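Local coordinates for protein nicotinate-nucleotide pyrophosphorylase (Pyrococcus furiosus, PDB 2I14) that probably catalyses the ATP-coupled joining of nicotinate to phosphoribosyl pyrophosphate, giving nicotinate mononucleotide for NAD biosynthesis, and binds zinc, at residues 137-142 against 163-168; 209-214 against 235-240; 219-224 against 254-259; 269-274 against 288-293. All coordinates share one frame; numbering follows the deposited sequence.

Contact 1 (137-142 against 163-168); sequences VYSFGI and DGVSGV. With PCP (1-alpha-pyrophosphoryl-2-alpha,3-alpha-dihydroxy-4-beta-cyclopentane-methanol-5-phosphate), chain I.
Tyr138 and Asp163 meet at an angle where 137-142 runs parallel to 163-168: the phenol ring and the carboxylate stand 60° apart in plane, and Tyr138 CE2 lies 3.5 Å from Asp163 CB. The edge of the same ring reaches the backbone of Gly164, which has no side chain there. Asp163 also grips the neighbouring strand twice. Its OD1 takes the N-H of Val137 (2.9 Å) from above the carboxylate plane, sharing the oxygen with Lys129 in a salt bridge, and its N donates to Val137 O. The pairing belongs to a beta-alpha-beta crossover, strand 137-139, helix 150-159 and strand 164-165, in the TIM-barrel-type C-terminal domain. Ser139 N bonds Gly164 O at 3.0 Å, and Ser139 O accepts from Ser166 N. With OG anti to the backbone N (chi1 179°), Ser139 turns its hydroxyl to Asp154 of the connecting helix. Next along the chain, the Phe140 ring is shared: CD1 touches Ser166 CB at 3.8 Å, CD2 comes to 3.2 Å from O3 of the bound PCP, and Tyr138 O sits over one face. Ser166 OG itself bonds Asp25 of a second subunit.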
# COMPACT_ATOMS: atom_id res chain seq x y z
N VAL A 137 -22.49 -25.29 -10.36
CA VAL A 137 -21.14 -25.02 -10.87
C VAL A 137 -20.61 -26.26 -11.58
O VAL A 137 -20.59 -27.36 -11.01
CB VAL A 137 -20.17 -24.68 -9.71
CG1 VAL A 137 -18.79 -24.44 -10.26
CG2 VAL A 137 -20.65 -23.47 -8.96
N TYR A 138 -20.16 -26.08 -12.81
CA TYR A 138 -19.66 -27.22 -13.56
C TYR A 138 -18.19 -27.13 -13.88
O TYR A 138 -17.71 -26.12 -14.39
CB TYR A 138 -20.47 -27.38 -14.85
CG TYR A 138 -21.96 -27.50 -14.59
CD1 TYR A 138 -22.82 -26.43 -14.80
CD2 TYR A 138 -22.47 -28.66 -14.04
CE1 TYR A 138 -24.15 -26.51 -14.45
CE2 TYR A 138 -23.80 -28.75 -13.69
CZ TYR A 138 -24.64 -27.68 -13.89
OH TYR A 138 -25.96 -27.79 -13.49
N SER A 139 -17.48 -28.22 -13.59
CA SER A 139 -16.04 -28.32 -13.87
C SER A 139 -15.79 -28.34 -15.38
O SER A 139 -16.40 -29.11 -16.10
CB SER A 139 -15.49 -29.60 -13.21
OG SER A 139 -14.10 -29.74 -13.47
N PHE A 140 -14.89 -27.48 -15.84
CA PHE A 140 -14.56 -27.36 -17.25
C PHE A 140 -13.05 -27.30 -17.46
O PHE A 140 -12.57 -27.20 -18.60
CB PHE A 140 -15.11 -26.05 -17.81
CG PHE A 140 -16.59 -26.03 -18.03
CD1 PHE A 140 -17.37 -27.14 -17.75
CD2 PHE A 140 -17.20 -24.88 -18.55
CE1 PHE A 140 -18.75 -27.12 -18.00
CE2 PHE A 140 -18.56 -24.84 -18.80
CZ PHE A 140 -19.34 -25.96 -18.52
N GLY A 141 -12.30 -27.35 -16.37
CA GLY A 141 -10.86 -27.19 -16.45
C GLY A 141 -9.86 -28.21 -16.95
O GLY A 141 -8.72 -27.84 -17.19
N ILE A 142 -10.25 -29.47 -17.12
CA ILE A 142 -9.27 -30.47 -17.54
C ILE A 142 -8.45 -30.14 -18.79
O ILE A 142 -7.47 -30.81 -19.07
CB ILE A 142 -9.90 -31.86 -17.70
CG1 ILE A 142 -10.87 -31.89 -18.87
CG2 ILE A 142 -10.61 -32.24 -16.41
CD1 ILE A 142 -11.35 -33.28 -19.20
N ASP A 163 -21.56 -29.62 -9.52
CA ASP A 163 -22.73 -30.39 -9.89
C ASP A 163 -22.40 -31.33 -11.03
O ASP A 163 -22.73 -32.50 -11.00
CB ASP A 163 -23.88 -29.45 -10.27
CG ASP A 163 -24.27 -28.50 -9.13
OD1 ASP A 163 -23.52 -27.54 -8.87
OD2 ASP A 163 -25.32 -28.71 -8.48
N GLY A 164 -21.69 -30.82 -12.03
CA GLY A 164 -21.36 -31.68 -13.15
C GLY A 164 -19.94 -31.58 -13.64
O GLY A 164 -19.19 -30.70 -13.24
N VAL A 165 -19.58 -32.49 -14.54
CA VAL A 165 -18.23 -32.55 -15.06
C VAL A 165 -18.17 -32.59 -16.58
O VAL A 165 -18.91 -33.32 -17.23
CB VAL A 165 -17.52 -33.78 -14.49
CG1 VAL A 165 -16.66 -34.41 -15.54
CG2 VAL A 165 -16.72 -33.38 -13.26
N SER A 166 -17.26 -31.81 -17.14
CA SER A 166 -17.05 -31.72 -18.58
C SER A 166 -16.46 -33.00 -19.17
O SER A 166 -16.82 -33.44 -20.25
CB SER A 166 -16.13 -30.52 -18.84
OG SER A 166 -15.80 -30.36 -20.20
N GLY A 167 -15.54 -33.60 -18.42
CA GLY A 167 -14.87 -34.79 -18.89
C GLY A 167 -15.71 -36.04 -19.04
O GLY A 167 -16.40 -36.46 -18.11
N VAL A 168 -15.61 -36.66 -20.22
CA VAL A 168 -16.34 -37.89 -20.53
C VAL A 168 -15.86 -39.04 -19.67
O VAL A 168 -16.57 -39.51 -18.78
CB VAL A 168 -16.18 -38.29 -22.00
CG1 VAL A 168 -16.75 -39.68 -22.21
CG2 VAL A 168 -16.88 -37.29 -22.91
C1 PCP I . -13.18 -22.02 -21.73
C2 PCP I . -12.90 -23.48 -21.30
C3 PCP I . -14.07 -23.83 -20.35
C4 PCP I . -14.39 -22.51 -19.61
C5 PCP I . -14.09 -21.50 -20.66
CP PCP I . -13.61 -22.28 -18.28
O1 PCP I . -14.01 -21.97 -23.01
O2 PCP I . -12.88 -24.36 -22.42
O3 PCP I . -15.25 -24.27 -21.04
OP PCP I . -12.14 -22.23 -18.41
P PCP I . -11.20 -21.22 -17.54
O1P PCP I . -10.04 -22.02 -17.06
O2P PCP I . -12.04 -20.71 -16.41
O3P PCP I . -10.77 -20.15 -18.49
PA PCP I . -14.46 -20.64 -23.76
O1A PCP I . -13.20 -19.83 -24.00
O2A PCP I . -15.41 -19.93 -22.82
O3A PCP I . -15.14 -21.18 -25.06
PB PCP I . -14.92 -22.35 -26.04
O1B PCP I . -15.79 -22.24 -27.25
O2B PCP I . -15.23 -23.63 -25.44
O3B PCP I . -13.50 -22.41 -26.50

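Contact 2 (209-214 against 235-240); sequences PRIALV and LFAVRL. With PCP (1-alpha-pyrophosphoryl-2-alpha,3-alpha-dihydroxy-4-beta-cyclopentane-methanol-5-phosphate), chain I.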
# COMPACT_ATOMS: atom_id res chain seq x y z
N PRO A 209 -29.95 -30.13 -22.08
CA PRO A 209 -30.32 -28.72 -21.99
C PRO A 209 -29.64 -27.99 -23.12
O PRO A 209 -28.51 -28.32 -23.47
CB PRO A 209 -29.79 -28.31 -20.64
CG PRO A 209 -29.93 -29.56 -19.83
CD PRO A 209 -29.42 -30.61 -20.79
N ARG A 210 -30.32 -27.02 -23.69
CA ARG A 210 -29.74 -26.29 -24.81
C ARG A 210 -29.37 -24.86 -24.45
O ARG A 210 -30.22 -23.99 -24.35
CB ARG A 210 -30.69 -26.34 -26.00
CG ARG A 210 -30.80 -27.73 -26.58
CD ARG A 210 -32.08 -27.94 -27.38
NE ARG A 210 -32.00 -29.14 -28.22
CZ ARG A 210 -31.87 -30.39 -27.77
NH1 ARG A 210 -31.79 -30.65 -26.48
NH2 ARG A 210 -31.81 -31.39 -28.64
N ILE A 211 -28.07 -24.66 -24.24
CA ILE A 211 -27.53 -23.36 -23.90
C ILE A 211 -26.82 -22.84 -25.14
O ILE A 211 -25.95 -23.51 -25.68
CB ILE A 211 -26.52 -23.46 -22.74
CG1 ILE A 211 -27.18 -24.13 -21.52
CG2 ILE A 211 -26.03 -22.05 -22.37
CD1 ILE A 211 -27.18 -25.64 -21.56
N ALA A 212 -27.20 -21.65 -25.58
CA ALA A 212 -26.61 -21.06 -26.77
C ALA A 212 -25.32 -20.28 -26.50
O ALA A 212 -25.25 -19.45 -25.58
CB ALA A 212 -27.63 -20.15 -27.45
N LEU A 213 -24.30 -20.55 -27.30
CA LEU A 213 -23.03 -19.87 -27.15
C LEU A 213 -23.17 -18.55 -27.92
O LEU A 213 -22.96 -18.49 -29.13
CB LEU A 213 -21.91 -20.74 -27.73
CG LEU A 213 -20.51 -20.55 -27.15
CD1 LEU A 213 -19.82 -19.36 -27.79
CD2 LEU A 213 -20.61 -20.37 -25.65
N VAL A 214 -23.55 -17.51 -27.18
CA VAL A 214 -23.77 -16.18 -27.72
C VAL A 214 -22.57 -15.47 -28.34
O VAL A 214 -22.34 -15.57 -29.55
CB VAL A 214 -24.35 -15.28 -26.65
CG1 VAL A 214 -24.53 -13.87 -27.19
CG2 VAL A 214 -25.66 -15.86 -26.16
N LEU A 235 -34.56 -22.80 -25.86
CA LEU A 235 -33.35 -22.18 -25.34
C LEU A 235 -33.37 -22.19 -23.83
O LEU A 235 -33.92 -21.28 -23.20
CB LEU A 235 -33.26 -20.74 -25.86
CG LEU A 235 -32.03 -19.90 -25.50
CD1 LEU A 235 -30.80 -20.57 -26.05
CD2 LEU A 235 -32.17 -18.50 -26.07
N PHE A 236 -32.77 -23.21 -23.23
CA PHE A 236 -32.73 -23.32 -21.78
C PHE A 236 -31.93 -22.22 -21.11
O PHE A 236 -32.30 -21.76 -20.02
CB PHE A 236 -32.14 -24.66 -21.36
CG PHE A 236 -31.87 -24.73 -19.89
CD1 PHE A 236 -32.87 -24.42 -18.97
CD2 PHE A 236 -30.62 -25.08 -19.41
CE1 PHE A 236 -32.63 -24.45 -17.61
CE2 PHE A 236 -30.36 -25.11 -18.05
CZ PHE A 236 -31.37 -24.80 -17.14
N ALA A 237 -30.83 -21.81 -21.74
CA ALA A 237 -29.99 -20.77 -21.18
C ALA A 237 -29.06 -20.20 -22.22
O ALA A 237 -28.89 -20.75 -23.29
CB ALA A 237 -29.18 -21.33 -20.02
N VAL A 238 -28.46 -19.07 -21.88
CA VAL A 238 -27.51 -18.41 -22.76
C VAL A 238 -26.17 -18.40 -22.02
O VAL A 238 -26.13 -18.16 -20.82
CB VAL A 238 -27.98 -16.98 -23.09
CG1 VAL A 238 -26.78 -16.04 -23.20
CG2 VAL A 238 -28.76 -16.99 -24.39
N ARG A 239 -25.08 -18.66 -22.73
CA ARG A 239 -23.76 -18.67 -22.10
C ARG A 239 -22.93 -17.43 -22.42
O ARG A 239 -22.79 -17.07 -23.58
CB ARG A 239 -22.96 -19.91 -22.50
CG ARG A 239 -21.80 -20.23 -21.56
CD ARG A 239 -21.03 -21.48 -21.97
NE ARG A 239 -19.95 -21.18 -22.90
CZ ARG A 239 -19.11 -22.09 -23.41
NH1 ARG A 239 -19.23 -23.37 -23.10
NH2 ARG A 239 -18.15 -21.71 -24.23
N LEU A 240 -22.41 -16.79 -21.38
CA LEU A 240 -21.56 -15.62 -21.55
C LEU A 240 -20.15 -15.98 -21.11
O LEU A 240 -19.93 -16.47 -19.98
CB LEU A 240 -22.06 -14.44 -20.73
CG LEU A 240 -23.44 -13.87 -21.09
CD1 LEU A 240 -23.54 -13.70 -22.60
CD2 LEU A 240 -24.52 -14.82 -20.57
C1 PCP I . -13.18 -22.02 -21.73
C2 PCP I . -12.90 -23.48 -21.30
C3 PCP I . -14.07 -23.83 -20.35
C4 PCP I . -14.39 -22.51 -19.61
C5 PCP I . -14.09 -21.50 -20.66
CP PCP I . -13.61 -22.28 -18.28
O1 PCP I . -14.01 -21.97 -23.01
O2 PCP I . -12.88 -24.36 -22.42
O3 PCP I . -15.25 -24.27 -21.04
OP PCP I . -12.14 -22.23 -18.41
P PCP I . -11.20 -21.22 -17.54
O1P PCP I . -10.04 -22.02 -17.06
O2P PCP I . -12.04 -20.71 -16.41
O3P PCP I . -10.77 -20.15 -18.49
PA PCP I . -14.46 -20.64 -23.76
O1A PCP I . -13.20 -19.83 -24.00
O2A PCP I . -15.41 -19.93 -22.82
O3A PCP I . -15.14 -21.18 -25.06
PB PCP I . -14.92 -22.35 -26.04
O1B PCP I . -15.79 -22.24 -27.25
O2B PCP I . -15.23 -23.63 -25.44
O3B PCP I . -13.50 -22.41 -26.50
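Pro209 opens the contact against Phe236, its CB 3.6 Å from CD2 of the exposed ring. At Arg210 the backbone takes over, with its carbonyl O accepting weak bonds from both Phe236 N and Ala237 N; the guanidinium leads away from the second segment, to a salt bridge with Asp201 and a bond to Glu205 O. Ile211 spreads its branches along the neighbouring strand. CD1 reaches the edge of the Phe236 ring, CG1 lies 3.8 Å from Ala237 CB, and CG2, anti to the backbone N, comes to 3.7 Å from Arg239 CB. Ala212 supplies the regular parallel pairing, its N donating to Ala237 O at 3.0 Å and its O accepting from Arg239 N in an almost straight bond (174°). On the face opposite Ile211, the methyl of Ala212 rests on Leu235 CD1 (3.5 Å), and Ala227 of helix 220-228 packs against both side chains. Leu213 then lays CD2 over one face of the Arg239 guanidinium. The arginine chain bends at chi3 (89°), which swings that flat group to PCP: NH2 stands 3.2 Å from the bridging O3A of the pyrophosphoryl group, which approaches at the guanidinium edge, near its plane. Val214, last in the segment, turns CB to Leu240 CD1 at 4.4 Å. The whole is one beta-alpha-beta unit, strand 211-213, helix 220-228 and strand 237-240, of a TIM-barrel-type domain, with the ligand near the C-terminal ends of the strands, as is characteristic of such barrels.

Contact 3 (219-224 against 254-259); sequences DEKVEA and IEEVRW
The carboxylates of Asp219 and Glu256 are the flat groups of this contact, with Asp219 OD2 only 4.5 Å from Glu256 OE1. They lie on two neighbouring outer helices of the TIM-barrel-type domain: helix 220-228, which comes after strand 211-213, and helix 250-263, which comes after strand 237-240. The Asp219 group is met from well above its plane (55° out of it) by Lys221 N, a bond of 3.2 Å to OD2 that caps the N terminus of helix 220-228. The Lys221 and Glu256 side chains cross at about a right angle, though the closest approach, Lys221 CD to Glu256 OE1, is too short to be trusted. The short segments run at 30° to one another, their axes 9.2 Å apart, and hydrogen bonds between them are absent. The two acids are held together instead by other subunits: Arg246 of a fourth subunit makes salt bridges to both, and Gly322 N of a third donates to Glu256 OE1. These partners would be expected to offset the like charges. Bends at chi3 and chi4 direct the ammonium of Lys221 to Glu260 and to Ala319 O of the third subunit, leaving Lys221 NZ 4.7 Å from Glu256 OE1, too far for a salt bridge. Beside the acids lies an apolar seam in which Val257 directs its two methyls to different residues: CG2 faces Glu220 CB, and CG1 lies 3.9 Å from Ala224 CB.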
# COMPACT_ATOMS: atom_id res chain seq x y z
N ASP A 219 -22.09 -8.69 -30.61
CA ASP A 219 -22.04 -8.48 -29.17
C ASP A 219 -22.97 -9.48 -28.48
O ASP A 219 -23.91 -9.99 -29.10
CB ASP A 219 -22.47 -7.05 -28.83
CG ASP A 219 -22.19 -6.67 -27.38
OD1 ASP A 219 -20.99 -6.65 -26.99
OD2 ASP A 219 -23.15 -6.40 -26.64
N GLU A 220 -22.71 -9.78 -27.21
CA GLU A 220 -23.54 -10.73 -26.47
C GLU A 220 -24.97 -10.22 -26.49
O GLU A 220 -25.91 -11.01 -26.59
CB GLU A 220 -23.09 -10.86 -25.01
CG GLU A 220 -21.63 -11.24 -24.80
CD GLU A 220 -20.69 -10.05 -24.91
OE1 GLU A 220 -19.46 -10.23 -24.74
OE2 GLU A 220 -21.17 -8.93 -25.16
N LYS A 221 -25.13 -8.90 -26.39
CA LYS A 221 -26.45 -8.28 -26.37
C LYS A 221 -27.24 -8.63 -27.62
O LYS A 221 -28.41 -8.99 -27.56
CB LYS A 221 -26.32 -6.76 -26.25
CG LYS A 221 -27.65 -6.05 -26.08
CD LYS A 221 -27.45 -4.63 -25.58
CE LYS A 221 -27.27 -3.63 -26.71
NZ LYS A 221 -28.57 -3.34 -27.37
N VAL A 222 -26.58 -8.52 -28.77
CA VAL A 222 -27.23 -8.81 -30.03
C VAL A 222 -27.50 -10.30 -30.19
O VAL A 222 -28.65 -10.70 -30.37
CB VAL A 222 -26.38 -8.31 -31.21
CG1 VAL A 222 -27.13 -8.54 -32.50
CG2 VAL A 222 -26.06 -6.84 -31.04
N GLU A 223 -26.46 -11.11 -30.11
CA GLU A 223 -26.61 -12.55 -30.28
C GLU A 223 -27.49 -13.23 -29.23
O GLU A 223 -27.98 -14.34 -29.44
CB GLU A 223 -25.24 -13.23 -30.30
CG GLU A 223 -24.44 -12.92 -31.55
CD GLU A 223 -23.24 -13.84 -31.70
OE1 GLU A 223 -23.43 -15.08 -31.74
OE2 GLU A 223 -22.11 -13.32 -31.79
N ALA A 224 -27.70 -12.56 -28.10
CA ALA A 224 -28.53 -13.14 -27.06
C ALA A 224 -29.97 -13.22 -27.53
O ALA A 224 -30.58 -14.29 -27.49
CB ALA A 224 -28.42 -12.33 -25.79
N ILE A 254 -23.49 -8.74 -17.89
CA ILE A 254 -24.48 -9.75 -17.57
C ILE A 254 -25.87 -9.14 -17.38
O ILE A 254 -26.87 -9.70 -17.82
CB ILE A 254 -24.13 -10.49 -16.28
CG1 ILE A 254 -22.84 -11.29 -16.49
CG2 ILE A 254 -25.30 -11.37 -15.86
CD1 ILE A 254 -22.38 -12.07 -15.28
N GLU A 255 -25.94 -7.98 -16.74
CA GLU A 255 -27.22 -7.33 -16.54
C GLU A 255 -27.85 -6.90 -17.86
O GLU A 255 -29.02 -7.19 -18.13
CB GLU A 255 -27.06 -6.13 -15.61
CG GLU A 255 -26.47 -6.49 -14.26
CD GLU A 255 -26.39 -5.29 -13.32
OE1 GLU A 255 -26.01 -4.19 -13.77
OE2 GLU A 255 -26.72 -5.47 -12.12
N GLU A 256 -27.06 -6.21 -18.69
CA GLU A 256 -27.53 -5.73 -19.98
C GLU A 256 -28.17 -6.86 -20.77
O GLU A 256 -29.18 -6.66 -21.45
CB GLU A 256 -26.35 -5.14 -20.75
CG GLU A 256 -26.67 -4.59 -22.12
CD GLU A 256 -25.48 -3.85 -22.72
OE1 GLU A 256 -25.41 -3.66 -23.95
OE2 GLU A 256 -24.58 -3.44 -21.94
N VAL A 257 -27.61 -8.05 -20.69
CA VAL A 257 -28.18 -9.17 -21.41
C VAL A 257 -29.54 -9.49 -20.82
O VAL A 257 -30.54 -9.60 -21.55
CB VAL A 257 -27.28 -10.44 -21.34
CG1 VAL A 257 -28.00 -11.64 -21.95
CG2 VAL A 257 -25.99 -10.19 -22.10
N ARG A 258 -29.58 -9.63 -19.50
CA ARG A 258 -30.84 -9.92 -18.83
C ARG A 258 -31.90 -8.89 -19.23
O ARG A 258 -33.06 -9.24 -19.41
CB ARG A 258 -30.66 -9.87 -17.32
CG ARG A 258 -29.71 -10.90 -16.81
CD ARG A 258 -29.43 -10.63 -15.36
NE ARG A 258 -30.48 -11.13 -14.48
CZ ARG A 258 -30.68 -12.41 -14.22
NH1 ARG A 258 -29.92 -13.34 -14.77
NH2 ARG A 258 -31.64 -12.77 -13.37
N TRP A 259 -31.49 -7.63 -19.37
CA TRP A 259 -32.44 -6.60 -19.73
C TRP A 259 -32.95 -6.79 -21.14
O TRP A 259 -34.15 -7.01 -21.34
CB TRP A 259 -31.81 -5.22 -19.61
CG TRP A 259 -32.72 -4.11 -20.01
CD1 TRP A 259 -32.73 -3.45 -21.21
CD2 TRP A 259 -33.72 -3.48 -19.20
NE1 TRP A 259 -33.67 -2.46 -21.19
CE2 TRP A 259 -34.29 -2.45 -19.97
CE3 TRP A 259 -34.18 -3.70 -17.90
CZ2 TRP A 259 -35.30 -1.63 -19.48
CZ3 TRP A 259 -35.20 -2.88 -17.41
CH2 TRP A 259 -35.74 -1.85 -18.20

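Contact 4 (269-274 against 288-293); sequences VKIFVS and VVDAFG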
# COMPACT_ATOMS: atom_id res chain seq x y z
N VAL A 269 -35.23 -17.86 -20.23
CA VAL A 269 -33.81 -18.07 -20.49
C VAL A 269 -32.93 -17.56 -19.35
O VAL A 269 -32.99 -16.38 -18.97
CB VAL A 269 -33.37 -17.41 -21.83
CG1 VAL A 269 -34.27 -17.88 -22.95
CG2 VAL A 269 -33.40 -15.92 -21.72
N LYS A 270 -32.13 -18.47 -18.81
CA LYS A 270 -31.22 -18.18 -17.71
C LYS A 270 -29.86 -17.72 -18.22
O LYS A 270 -29.54 -17.84 -19.41
CB LYS A 270 -31.05 -19.44 -16.87
CG LYS A 270 -32.34 -20.03 -16.34
CD LYS A 270 -32.08 -21.40 -15.73
CE LYS A 270 -33.28 -21.94 -15.01
NZ LYS A 270 -33.65 -21.05 -13.88
N ILE A 271 -29.05 -17.20 -17.31
CA ILE A 271 -27.72 -16.72 -17.65
C ILE A 271 -26.67 -17.68 -17.11
O ILE A 271 -26.49 -17.80 -15.90
CB ILE A 271 -27.45 -15.33 -17.06
CG1 ILE A 271 -28.56 -14.36 -17.47
CG2 ILE A 271 -26.10 -14.82 -17.55
CD1 ILE A 271 -28.62 -14.10 -18.97
N PHE A 272 -25.99 -18.35 -18.03
CA PHE A 272 -24.95 -19.29 -17.68
C PHE A 272 -23.62 -18.66 -18.09
O PHE A 272 -23.46 -18.23 -19.24
CB PHE A 272 -25.18 -20.60 -18.43
CG PHE A 272 -24.23 -21.69 -18.05
CD1 PHE A 272 -22.89 -21.65 -18.44
CD2 PHE A 272 -24.67 -22.77 -17.29
CE1 PHE A 272 -22.01 -22.67 -18.08
CE2 PHE A 272 -23.80 -23.79 -16.92
CZ PHE A 272 -22.47 -23.74 -17.31
N VAL A 273 -22.68 -18.57 -17.15
CA VAL A 273 -21.38 -17.96 -17.44
C VAL A 273 -20.20 -18.87 -17.14
O VAL A 273 -20.25 -19.76 -16.30
CB VAL A 273 -21.16 -16.63 -16.67
CG1 VAL A 273 -22.32 -15.69 -16.90
CG2 VAL A 273 -20.94 -16.92 -15.19
N SER A 274 -19.12 -18.63 -17.87
CA SER A 274 -17.92 -19.40 -17.69
C SER A 274 -16.81 -18.54 -18.29
O SER A 274 -17.07 -17.64 -19.09
CB SER A 274 -18.03 -20.72 -18.44
OG SER A 274 -17.97 -20.51 -19.84
N VAL A 288 -26.72 -12.55 -10.12
CA VAL A 288 -27.23 -12.18 -11.42
C VAL A 288 -26.95 -13.28 -12.44
O VAL A 288 -27.26 -13.15 -13.62
CB VAL A 288 -26.60 -10.85 -11.86
CG1 VAL A 288 -26.98 -10.50 -13.29
CG2 VAL A 288 -27.04 -9.74 -10.92
N VAL A 289 -26.37 -14.38 -11.97
CA VAL A 289 -26.06 -15.49 -12.85
C VAL A 289 -26.73 -16.74 -12.31
O VAL A 289 -26.88 -16.91 -11.10
CB VAL A 289 -24.54 -15.70 -12.98
CG1 VAL A 289 -23.92 -14.53 -13.72
CG2 VAL A 289 -23.92 -15.80 -11.61
N ASP A 290 -27.13 -17.61 -13.22
CA ASP A 290 -27.83 -18.82 -12.85
C ASP A 290 -26.93 -20.01 -12.58
O ASP A 290 -27.14 -20.74 -11.60
CB ASP A 290 -28.86 -19.17 -13.92
CG ASP A 290 -30.06 -18.23 -13.90
OD1 ASP A 290 -29.97 -17.11 -14.46
OD2 ASP A 290 -31.09 -18.62 -13.30
N ALA A 291 -25.94 -20.22 -13.45
CA ALA A 291 -25.01 -21.34 -13.30
C ALA A 291 -23.62 -20.96 -13.75
O ALA A 291 -23.45 -20.21 -14.71
CB ALA A 291 -25.50 -22.53 -14.08
N PHE A 292 -22.63 -21.52 -13.06
CA PHE A 292 -21.23 -21.24 -13.36
C PHE A 292 -20.44 -22.36 -14.01
O PHE A 292 -20.60 -23.54 -13.67
CB PHE A 292 -20.48 -20.87 -12.09
CG PHE A 292 -21.01 -19.67 -11.39
CD1 PHE A 292 -21.99 -19.80 -10.42
CD2 PHE A 292 -20.50 -18.42 -11.66
CE1 PHE A 292 -22.44 -18.69 -9.72
CE2 PHE A 292 -20.95 -17.31 -10.96
CZ PHE A 292 -21.93 -17.46 -9.98
N GLY A 293 -19.58 -21.97 -14.95
CA GLY A 293 -18.70 -22.91 -15.63
C GLY A 293 -17.28 -22.53 -15.22
O GLY A 293 -16.73 -21.51 -15.66
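Ile271 O receives two backbone N-H groups from the facing segment, that of Asp290 at 2.8 Å, in the carbonyl plane, and that of Ala291 in a weak bond at 3.5 Å. The Asp290 side chain adds a bond to the other backbone polar group of the same residue. Its CG is anti to the carbonyl carbon (chi1 -72°), and OD1 thereby accepts from Ile271 N at 3.0 Å, almost straight at the hydrogen (176°) though well out of the carboxylate plane. OD2 goes to Lys270, whose chain crosses the acid at about a right angle and curls at its end to form a salt bridge of 3.6 Å from NZ to OD2. From here the two chains run as parallel strands, 270-274 and 291-294, linked through helix 279-283 in a beta-alpha-beta crossover of the TIM-barrel-type domain. Val273 N donates to Ala291 O, and Val273 O accepts from Gly293 N. The side chains sort onto two faces. With CG anti to the backbone N, Phe272 carries its ring over the neighbouring strand, where Ala291 O lies over one ring face, 3.7 Å above it and offset toward the rim, with the Ala291 methyl by CD2. Val273 points to the other face, toward helix 250-263: CG1 meets Val289 CG1 at 3.7 Å, and the Val273 and Phe292 side chains lie side by side, with Val273 CG2 3.9 Å from Phe292 CD2. Ser274, on the Phe272 face beside the bare backbone of Gly293, lines the PCP pocket.

How the contacts relate
Contacts 1, 2 and 4 are pairings within one parallel sheet, and contact 3 joins two helices outside it. Strands 137-139 and 291-294 tie contact 1 to contact 4, and strands 237-240 and 270-274 tie contact 4 to contact 2, through backbone bonds such as Tyr138 N with Phe292 O. All four are largely buried, but by different means: contact 4 within its own chain, contact 3 between subunits. Backbone bonding dominates the strand pairs, whereas contact 3 relies on side chains and charged partners from other chains. Contacts 1, 2 and 4 all reach PCP; contact 3 backs contacts 2 and 4, through Glu220 against Leu240 and Ile254 against Val289.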